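Local coordinates for protein halogenase PltM (Pseudomonas fluorescens, PDB 6BZN) that halogenates phenolic substrates as a flavin-dependent enzyme, and is versatile in both the substrates and the halides it accepts, at residues 27-32 against 196-201; 167-172 against 200-205; 337-342 against 362-367. All blocks are in the same frame, centred on the assembly; numbering follows the deposited sequence.

Contact 1: residues 27-32 against 196-201; sequences IIIGSG and GSPLSR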
loop_
_atom_site.group_PDB
_atom_site.type_symbol
_atom_site.label_atom_id
_atom_site.label_comp_id
_atom_site.label_asym_id
_atom_site.label_seq_id
_atom_site.Cartn_x
_atom_site.Cartn_y
_atom_site.Cartn_z
ATOM N N ILE A 27 -14.836 -3.973 19.163
ATOM C CA ILE A 27 -14.966 -2.601 18.692
ATOM C C ILE A 27 -13.841 -2.345 17.693
ATOM O O ILE A 27 -12.678 -2.731 17.920
ATOM C CB ILE A 27 -14.943 -1.593 19.856
ATOM C CG1 ILE A 27 -16.256 -1.697 20.635
ATOM C CG2 ILE A 27 -14.780 -0.163 19.358
ATOM C CD1 ILE A 27 -16.208 -1.115 22.032
ATOM N N ILE A 28 -14.195 -1.716 16.577
ATOM C CA ILE A 28 -13.247 -1.362 15.527
ATOM C C ILE A 28 -13.274 0.154 15.371
ATOM O O ILE A 28 -14.334 0.719 15.137
ATOM C CB ILE A 28 -13.610 -2.020 14.188
ATOM C CG1 ILE A 28 -13.551 -3.545 14.319
ATOM C CG2 ILE A 28 -12.634 -1.598 13.088
ATOM C CD1 ILE A 28 -14.105 -4.289 13.131
ATOM N N ILE A 29 -12.122 0.801 15.525
ATOM C CA ILE A 29 -11.996 2.234 15.289
ATOM C C ILE A 29 -11.591 2.436 13.826
ATOM O O ILE A 29 -10.548 1.942 13.404
ATOM C CB ILE A 29 -10.956 2.900 16.206
ATOM C CG1 ILE A 29 -11.244 2.605 17.687
ATOM C CG2 ILE A 29 -10.970 4.415 16.015
ATOM C CD1 ILE A 29 -10.010 2.772 18.541
ATOM N N GLY A 30 -12.412 3.172 13.073
ATOM C CA GLY A 30 -12.168 3.470 11.658
ATOM C C GLY A 30 -13.099 2.690 10.739
ATOM O O GLY A 30 -13.200 1.465 10.835
ATOM N N SER A 31 -13.788 3.390 9.844
ATOM C CA SER A 31 -14.760 2.764 8.969
ATOM C C SER A 31 -14.300 2.828 7.511
ATOM O O SER A 31 -15.135 2.690 6.611
ATOM C CB SER A 31 -16.120 3.452 9.118
ATOM O OG SER A 31 -16.063 4.800 8.651
ATOM N N GLY A 32 -12.997 3.039 7.286
ATOM C CA GLY A 32 -12.387 2.952 5.966
ATOM C C GLY A 32 -12.260 1.490 5.563
ATOM O O GLY A 32 -12.723 0.596 6.271
ATOM N N GLY A 196 -4.132 9.094 12.716
ATOM C CA GLY A 196 -4.925 9.464 13.899
ATOM C C GLY A 196 -5.320 8.343 14.860
ATOM O O GLY A 196 -6.236 8.510 15.657
ATOM N N SER A 197 -4.634 7.207 14.795
ATOM C CA SER A 197 -4.836 6.096 15.740
ATOM C C SER A 197 -4.882 6.577 17.216
ATOM O O SER A 197 -3.843 6.939 17.771
ATOM C CB SER A 197 -3.712 5.072 15.554
ATOM O OG SER A 197 -3.636 4.154 16.636
ATOM N N PRO A 198 -6.080 6.585 17.846
ATOM C CA PRO A 198 -6.185 7.073 19.234
ATOM C C PRO A 198 -5.610 6.088 20.266
ATOM O O PRO A 198 -5.199 6.511 21.363
ATOM C CB PRO A 198 -7.691 7.245 19.426
ATOM C CG PRO A 198 -8.270 6.170 18.568
ATOM C CD PRO A 198 -7.381 6.079 17.350
ATOM N N LEU A 199 -5.576 4.799 19.914
ATOM C CA LEU A 199 -4.861 3.807 20.694
ATOM C C LEU A 199 -3.390 4.023 20.578
ATOM O O LEU A 199 -2.686 3.895 21.556
ATOM C CB LEU A 199 -5.163 2.365 20.261
ATOM C CG LEU A 199 -6.429 1.751 20.826
ATOM C CD1 LEU A 199 -6.589 0.366 20.259
ATOM C CD2 LEU A 199 -6.366 1.700 22.346
ATOM N N SER A 200 -2.907 4.328 19.374
ATOM C CA SER A 200 -1.497 4.574 19.225
ATOM C C SER A 200 -1.084 5.745 20.108
ATOM O O SER A 200 -0.089 5.641 20.823
ATOM C CB SER A 200 -1.081 4.832 17.773
ATOM O OG SER A 200 0.297 5.173 17.710
ATOM N N ARG A 201 -1.853 6.832 20.085
ATOM C CA ARG A 201 -1.520 8.013 20.902
ATOM C C ARG A 201 -1.520 7.656 22.385
ATOM O O ARG A 201 -0.574 7.979 23.102
ATOM C CB ARG A 201 -2.480 9.182 20.631
ATOM C CG ARG A 201 -2.392 9.762 19.224
ATOM C CD ARG A 201 -3.144 11.079 19.089
ATOM N NE ARG A 201 -4.551 10.950 19.488
ATOM C CZ ARG A 201 -5.618 10.882 18.677
ATOM N NH1 ARG A 201 -5.518 10.945 17.344
ATOM N NH2 ARG A 201 -6.830 10.753 19.223
#
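P198, the proline that meets I29 across the contact, also lies under the guanidinium of R201. Its CA lies 3.7 Å above one face of the R201 guanidinium, and S197 O lies 4.1 Å above the same face; both sit toward the rim, so the group rests over the first turn of its own helix. On that same side G196 O comes 3.0 Å from R201 NH1, but the angle is too poor for a hydrogen bond. On the other side of P198 the contact is wholly apolar. I29 points its CD1 and CG2 methyls at the CG corner of the P198 ring: I29 CD1 lies 3.8 Å and I29 CG2 4.1 Å from P198 CG. Two branches can reach one ring carbon because chi1 of -54° places CG2 anti to the backbone N and CG1 beside it. L199 adds a looser touch, its CG 4.4 Å from I29 CD1. S197 occupies the N-cap of this helix, and its O accepts from R201 N at 3.1 Å. G196 belongs to one FAD site seen in this protein and R201 to a separate one; neither is occupied here. G30 and G32 fit the glycine-rich turn of a Rossmann-type dinucleotide fold, consistent with FAD binding at I33 and A34. I29 ends strand 24-29 in the parallel sheet, bonded through its backbone to I190 of strand 188-191. Helix 198-203 packs against that sheet, with L199 on I189 and on F336 and L338 of strand 336-338.

Contact 2: residues 167-172 against 200-205; sequences ISLNDD and SRQLGL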
loop_
_atom_site.group_PDB
_atom_site.type_symbol
_atom_site.label_atom_id
_atom_site.label_comp_id
_atom_site.label_asym_id
_atom_site.label_seq_id
_atom_site.Cartn_x
_atom_site.Cartn_y
_atom_site.Cartn_z
ATOM N N ILE A 167 -10.725 5.490 26.017
ATOM C CA ILE A 167 -10.692 4.054 25.792
ATOM C C ILE A 167 -9.992 3.431 26.986
ATOM O O ILE A 167 -8.809 3.703 27.217
ATOM C CB ILE A 167 -9.942 3.693 24.487
ATOM C CG1 ILE A 167 -10.620 4.360 23.283
ATOM C CG2 ILE A 167 -9.915 2.186 24.284
ATOM C CD1 ILE A 167 -9.792 4.341 22.006
ATOM N N SER A 168 -10.723 2.615 27.746
ATOM C CA SER A 168 -10.160 1.946 28.921
ATOM C C SER A 168 -9.875 0.500 28.585
ATOM O O SER A 168 -10.727 -0.194 28.046
ATOM C CB SER A 168 -11.117 2.047 30.120
ATOM O OG SER A 168 -11.281 3.415 30.472
ATOM N N LEU A 169 -8.667 0.050 28.893
ATOM C CA LEU A 169 -8.260 -1.314 28.631
ATOM C C LEU A 169 -8.146 -2.014 29.981
ATOM O O LEU A 169 -7.294 -1.665 30.790
ATOM C CB LEU A 169 -6.935 -1.330 27.880
ATOM C CG LEU A 169 -6.904 -0.621 26.521
ATOM C CD1 LEU A 169 -5.467 -0.469 26.042
ATOM C CD2 LEU A 169 -7.742 -1.380 25.498
ATOM N N ASN A 170 -9.023 -2.978 30.230
ATOM C CA ASN A 170 -9.138 -3.612 31.552
ATOM C C ASN A 170 -8.762 -5.064 31.397
ATOM O O ASN A 170 -8.633 -5.541 30.276
ATOM C CB ASN A 170 -10.579 -3.489 32.082
ATOM C CG ASN A 170 -11.140 -2.078 31.935
ATOM O OD1 ASN A 170 -12.195 -1.865 31.311
ATOM N ND2 ASN A 170 -10.440 -1.103 32.507
ATOM N N ASP A 171 -8.617 -5.787 32.503
ATOM C CA ASP A 171 -8.363 -7.232 32.408
ATOM C C ASP A 171 -9.593 -8.050 31.981
ATOM O O ASP A 171 -9.443 -9.208 31.623
ATOM C CB ASP A 171 -7.716 -7.805 33.696
ATOM C CG ASP A 171 -8.635 -7.758 34.900
ATOM O OD1 ASP A 171 -9.765 -7.234 34.773
ATOM O OD2 ASP A 171 -8.221 -8.262 35.974
ATOM N N ASP A 172 -10.792 -7.460 32.001
ATOM C CA ASP A 172 -12.013 -8.163 31.563
ATOM C C ASP A 172 -12.672 -7.567 30.298
ATOM O O ASP A 172 -13.796 -7.935 29.957
ATOM C CB ASP A 172 -13.027 -8.296 32.721
ATOM C CG ASP A 172 -13.433 -6.969 33.321
ATOM O OD1 ASP A 172 -12.946 -5.909 32.859
ATOM O OD2 ASP A 172 -14.240 -6.994 34.278
ATOM N N SER A 200 -2.907 4.328 19.374
ATOM C CA SER A 200 -1.497 4.574 19.225
ATOM C C SER A 200 -1.084 5.745 20.108
ATOM O O SER A 200 -0.089 5.641 20.823
ATOM C CB SER A 200 -1.081 4.832 17.773
ATOM O OG SER A 200 0.297 5.173 17.710
ATOM N N ARG A 201 -1.853 6.832 20.085
ATOM C CA ARG A 201 -1.520 8.013 20.902
ATOM C C ARG A 201 -1.520 7.656 22.385
ATOM O O ARG A 201 -0.574 7.979 23.102
ATOM C CB ARG A 201 -2.480 9.182 20.631
ATOM C CG ARG A 201 -2.392 9.762 19.224
ATOM C CD ARG A 201 -3.144 11.079 19.089
ATOM N NE ARG A 201 -4.551 10.950 19.488
ATOM C CZ ARG A 201 -5.618 10.882 18.677
ATOM N NH1 ARG A 201 -5.518 10.945 17.344
ATOM N NH2 ARG A 201 -6.830 10.753 19.223
ATOM N N GLN A 202 -2.542 6.937 22.843
ATOM C CA GLN A 202 -2.664 6.679 24.288
ATOM C C GLN A 202 -1.706 5.588 24.796
ATOM O O GLN A 202 -1.362 5.566 25.981
ATOM C CB GLN A 202 -4.113 6.381 24.648
ATOM C CG GLN A 202 -4.532 4.924 24.568
ATOM C CD GLN A 202 -6.001 4.736 24.896
ATOM O OE1 GLN A 202 -6.830 5.564 24.530
ATOM N NE2 GLN A 202 -6.324 3.669 25.619
ATOM N N LEU A 203 -1.271 4.686 23.912
ATOM C CA LEU A 203 -0.423 3.565 24.320
ATOM C C LEU A 203 1.057 3.854 24.262
ATOM O O LEU A 203 1.840 3.067 24.779
ATOM C CB LEU A 203 -0.700 2.328 23.470
ATOM C CG LEU A 203 -2.055 1.647 23.696
ATOM C CD1 LEU A 203 -2.283 0.629 22.596
ATOM C CD2 LEU A 203 -2.103 1.012 25.066
ATOM N N GLY A 204 1.442 4.938 23.608
ATOM C CA GLY A 204 2.831 5.341 23.551
ATOM C C GLY A 204 3.716 4.404 22.749
ATOM O O GLY A 204 4.875 4.197 23.111
ATOM N N LEU A 205 3.178 3.818 21.674
ATOM C CA LEU A 205 3.955 2.845 20.891
ATOM C C LEU A 205 4.624 3.421 19.633
ATOM O O LEU A 205 5.526 2.792 19.098
ATOM C CB LEU A 205 3.094 1.635 20.517
ATOM C CG LEU A 205 2.344 0.988 21.693
ATOM C CD1 LEU A 205 1.242 0.060 21.210
ATOM C CD2 LEU A 205 3.320 0.260 22.579
HETATM O O HOH W 1 -8.276 6.896 26.691
#
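Q202 lays its side-chain amide against the backbone of I167, and this is the hydrated side of the contact, since Q202 lies at the exposed surface of the helix. NE2 of Q202 donates to I167 O at 3.0 Å with an N-H...O angle of 151°. The bond is not flat: the donor is tilted 34° from the carbonyl plane. The amide oxygen is held too, since water 1 donates to Q202 OE1 at 2.9 Å and accepts from I167 N at 2.9 Å. The two side chains cross at about a right angle, with Q202 OE1 3.6 Å from I167 CB. A chi1 of 89° turns CG between the backbone N and carbonyl carbon of Q202, and the extended chain beyond carries the amide across to the strand. Strand 164-170 is an outer strand of the three-stranded antiparallel meander that precedes strand 188-191 of the FAD-domain sheet; its other side pairs with 173-178 through S168 and E175, so Q202 and the water occupy the edge facing the helix. The packed part, by contrast, is apolar. I167 is buried, its side chain also touching V174 and I189, while L169 and L203 both pack on F336. These two leucines cross at about a right angle and touch narrowly, through one methyl pair, L169 CD1 to L203 CD2, at 3.8 Å.

Contact 3: residues 337-342 against 362-367; sequences CLLPQA and LRLAPK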
loop_
_atom_site.group_PDB
_atom_site.type_symbol
_atom_site.label_atom_id
_atom_site.label_comp_id
_atom_site.label_asym_id
_atom_site.label_seq_id
_atom_site.Cartn_x
_atom_site.Cartn_y
_atom_site.Cartn_z
ATOM N N CYS A 337 -5.455 -4.687 19.168
ATOM C CA CYS A 337 -4.538 -4.814 18.049
ATOM C C CYS A 337 -4.638 -3.540 17.225
ATOM O O CYS A 337 -5.745 -3.036 16.971
ATOM C CB CYS A 337 -4.870 -6.028 17.192
ATOM S SG CYS A 337 -3.939 -6.099 15.632
ATOM N N LEU A 338 -3.475 -3.011 16.850
ATOM C CA LEU A 338 -3.385 -1.941 15.876
ATOM C C LEU A 338 -3.199 -2.583 14.515
ATOM O O LEU A 338 -2.287 -3.384 14.322
ATOM C CB LEU A 338 -2.187 -1.029 16.152
ATOM C CG LEU A 338 -2.296 0.032 17.243
ATOM C CD1 LEU A 338 -2.872 -0.489 18.533
ATOM C CD2 LEU A 338 -0.947 0.697 17.457
ATOM N N LEU A 339 -4.062 -2.231 13.574
ATOM C CA LEU A 339 -3.838 -2.628 12.194
ATOM C C LEU A 339 -2.660 -1.832 11.605
ATOM O O LEU A 339 -2.161 -0.882 12.231
ATOM C CB LEU A 339 -5.123 -2.476 11.381
ATOM C CG LEU A 339 -6.216 -3.513 11.636
ATOM C CD1 LEU A 339 -7.364 -3.235 10.674
ATOM C CD2 LEU A 339 -5.749 -4.948 11.479
ATOM N N PRO A 340 -2.174 -2.233 10.412
ATOM C CA PRO A 340 -0.923 -1.621 9.926
ATOM C C PRO A 340 -0.875 -0.112 9.815
ATOM O O PRO A 340 0.103 0.463 10.270
ATOM C CB PRO A 340 -0.723 -2.284 8.570
ATOM C CG PRO A 340 -1.244 -3.658 8.822
ATOM C CD PRO A 340 -2.497 -3.438 9.630
ATOM N N GLN A 341 -1.897 0.547 9.276
ATOM C CA GLN A 341 -1.861 2.024 9.204
ATOM C C GLN A 341 -1.705 2.704 10.569
ATOM O O GLN A 341 -1.035 3.741 10.676
ATOM C CB GLN A 341 -3.110 2.591 8.528
ATOM C CG GLN A 341 -3.200 2.344 7.045
ATOM C CD GLN A 341 -2.248 3.213 6.224
ATOM O OE1 GLN A 341 -1.415 2.689 5.483
ATOM N NE2 GLN A 341 -2.394 4.541 6.322
ATOM N N ALA A 342 -2.335 2.132 11.592
ATOM C CA ALA A 342 -2.192 2.626 12.952
ATOM C C ALA A 342 -0.806 2.320 13.554
ATOM O O ALA A 342 -0.417 2.954 14.528
ATOM C CB ALA A 342 -3.290 2.057 13.829
ATOM N N LEU A 362 -6.107 -10.624 7.379
ATOM C CA LEU A 362 -6.173 -12.040 7.091
ATOM C C LEU A 362 -5.524 -12.893 8.184
ATOM O O LEU A 362 -6.033 -13.966 8.529
ATOM C CB LEU A 362 -5.510 -12.266 5.740
ATOM C CG LEU A 362 -5.654 -13.555 4.964
ATOM C CD1 LEU A 362 -7.095 -14.015 4.827
ATOM C CD2 LEU A 362 -5.011 -13.301 3.603
ATOM N N ARG A 363 -4.427 -12.403 8.752
ATOM C CA ARG A 363 -3.768 -13.075 9.860
ATOM C C ARG A 363 -4.494 -12.885 11.193
ATOM O O ARG A 363 -4.574 -13.827 11.981
ATOM C CB ARG A 363 -2.335 -12.575 10.005
ATOM C CG ARG A 363 -1.421 -13.004 8.877
ATOM C CD ARG A 363 -0.100 -12.275 8.946
ATOM N NE ARG A 363 0.882 -12.753 7.967
ATOM C CZ ARG A 363 1.723 -13.779 8.146
ATOM N NH1 ARG A 363 1.716 -14.504 9.261
ATOM N NH2 ARG A 363 2.592 -14.090 7.188
ATOM N N LEU A 364 -4.989 -11.676 11.446
ATOM C CA LEU A 364 -5.618 -11.338 12.732
ATOM C C LEU A 364 -6.996 -11.982 12.941
ATOM O O LEU A 364 -7.305 -12.452 14.045
ATOM C CB LEU A 364 -5.739 -9.808 12.863
ATOM C CG LEU A 364 -6.432 -9.279 14.124
ATOM C CD1 LEU A 364 -5.643 -9.596 15.382
ATOM C CD2 LEU A 364 -6.690 -7.777 13.975
ATOM N N ALA A 365 -7.839 -11.971 11.910
ATOM C CA ALA A 365 -9.262 -12.294 12.086
ATOM C C ALA A 365 -9.493 -13.713 12.638
ATOM O O ALA A 365 -10.274 -13.867 13.568
ATOM C CB ALA A 365 -10.060 -12.051 10.808
ATOM N N PRO A 366 -8.772 -14.732 12.118
ATOM C CA PRO A 366 -8.926 -16.080 12.684
ATOM C C PRO A 366 -8.529 -16.160 14.145
ATOM O O PRO A 366 -9.146 -16.919 14.899
ATOM C CB PRO A 366 -7.984 -16.934 11.826
ATOM C CG PRO A 366 -7.908 -16.200 10.541
ATOM C CD PRO A 366 -7.877 -14.757 10.950
ATOM N N LYS A 367 -7.540 -15.357 14.550
ATOM C CA LYS A 367 -7.091 -15.342 15.937
ATOM C C LYS A 367 -8.101 -14.661 16.847
ATOM O O LYS A 367 -8.285 -15.072 17.981
ATOM C CB LYS A 367 -5.717 -14.683 16.043
ATOM C CG LYS A 367 -4.666 -15.401 15.211
ATOM C CD LYS A 367 -3.329 -14.706 15.278
ATOM C CE LYS A 367 -2.317 -15.322 14.316
ATOM N NZ LYS A 367 -1.992 -16.718 14.715
#
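L364 projects from its helix toward the strand end and sets both methyl groups against C337, and CD2 against L339 as well. Its first torsion, 177°, holds CG anti to the backbone N, carrying the fork of methyls outward from the helix. C337 answers from the strand with a similar torsion, chi1 171°, which puts SG anti to its own N and directs it at the fork. The sulfur sits against both branches: C337 SG is 3.6 Å from L364 CD2 and 3.9 Å from L364 CD1. Both of those methyls are also about equally near the carbon behind the sulfur, with C337 CB 4.1 Å from L364 CD1. L339 comes from another direction. Its side chain crosses that of L364 at about a right angle, and the touch is carried by one methyl, L339 CD2, at 3.9 Å from L364 CD2. All three residues are buried. Strand 336-338 is an outer strand of the five-stranded parallel sheet of the Rossmann-type FAD fold, and helix 352-374 packs on it; S351 and L354, around its start, bind FAD in other structures. L339 is the N-cap residue of helix 340-343, and its side chain lies about 4 Å from that of A34, another FAD-binding residue. The chain thus turns from strand to short helix beside the cofactor region, while Q341, further on, belongs to two other FAD sites. Helix 352-374 is kinked at P366; next to it, NZ of K367 forms a salt bridge with E452, and V385 of helix 383-406 touches both C337 and K367.

From the N terminus, strand 24-29 supplies one side of contact 1, which closes only at 196-201, after 163 intervening residues. Contact 2 opens inside that long loop at 167-172 but closes just beyond it, at 200-205, so the two loops overlap; both finish on helix 198-203 and share S200 and R201. They also join physically: I29 CD1 lies 3.8 Å from I167 CD1. Contact 3 follows in series, spanning 19 residues and joining outer strand 336-338 to helix 352-374. It meets contact 1 where S197 CB lies 3.5 Å from A342 CB. Helix 198-203 thereby links the central parallel sheet, the antiparallel meander and the region next to strand 336-338.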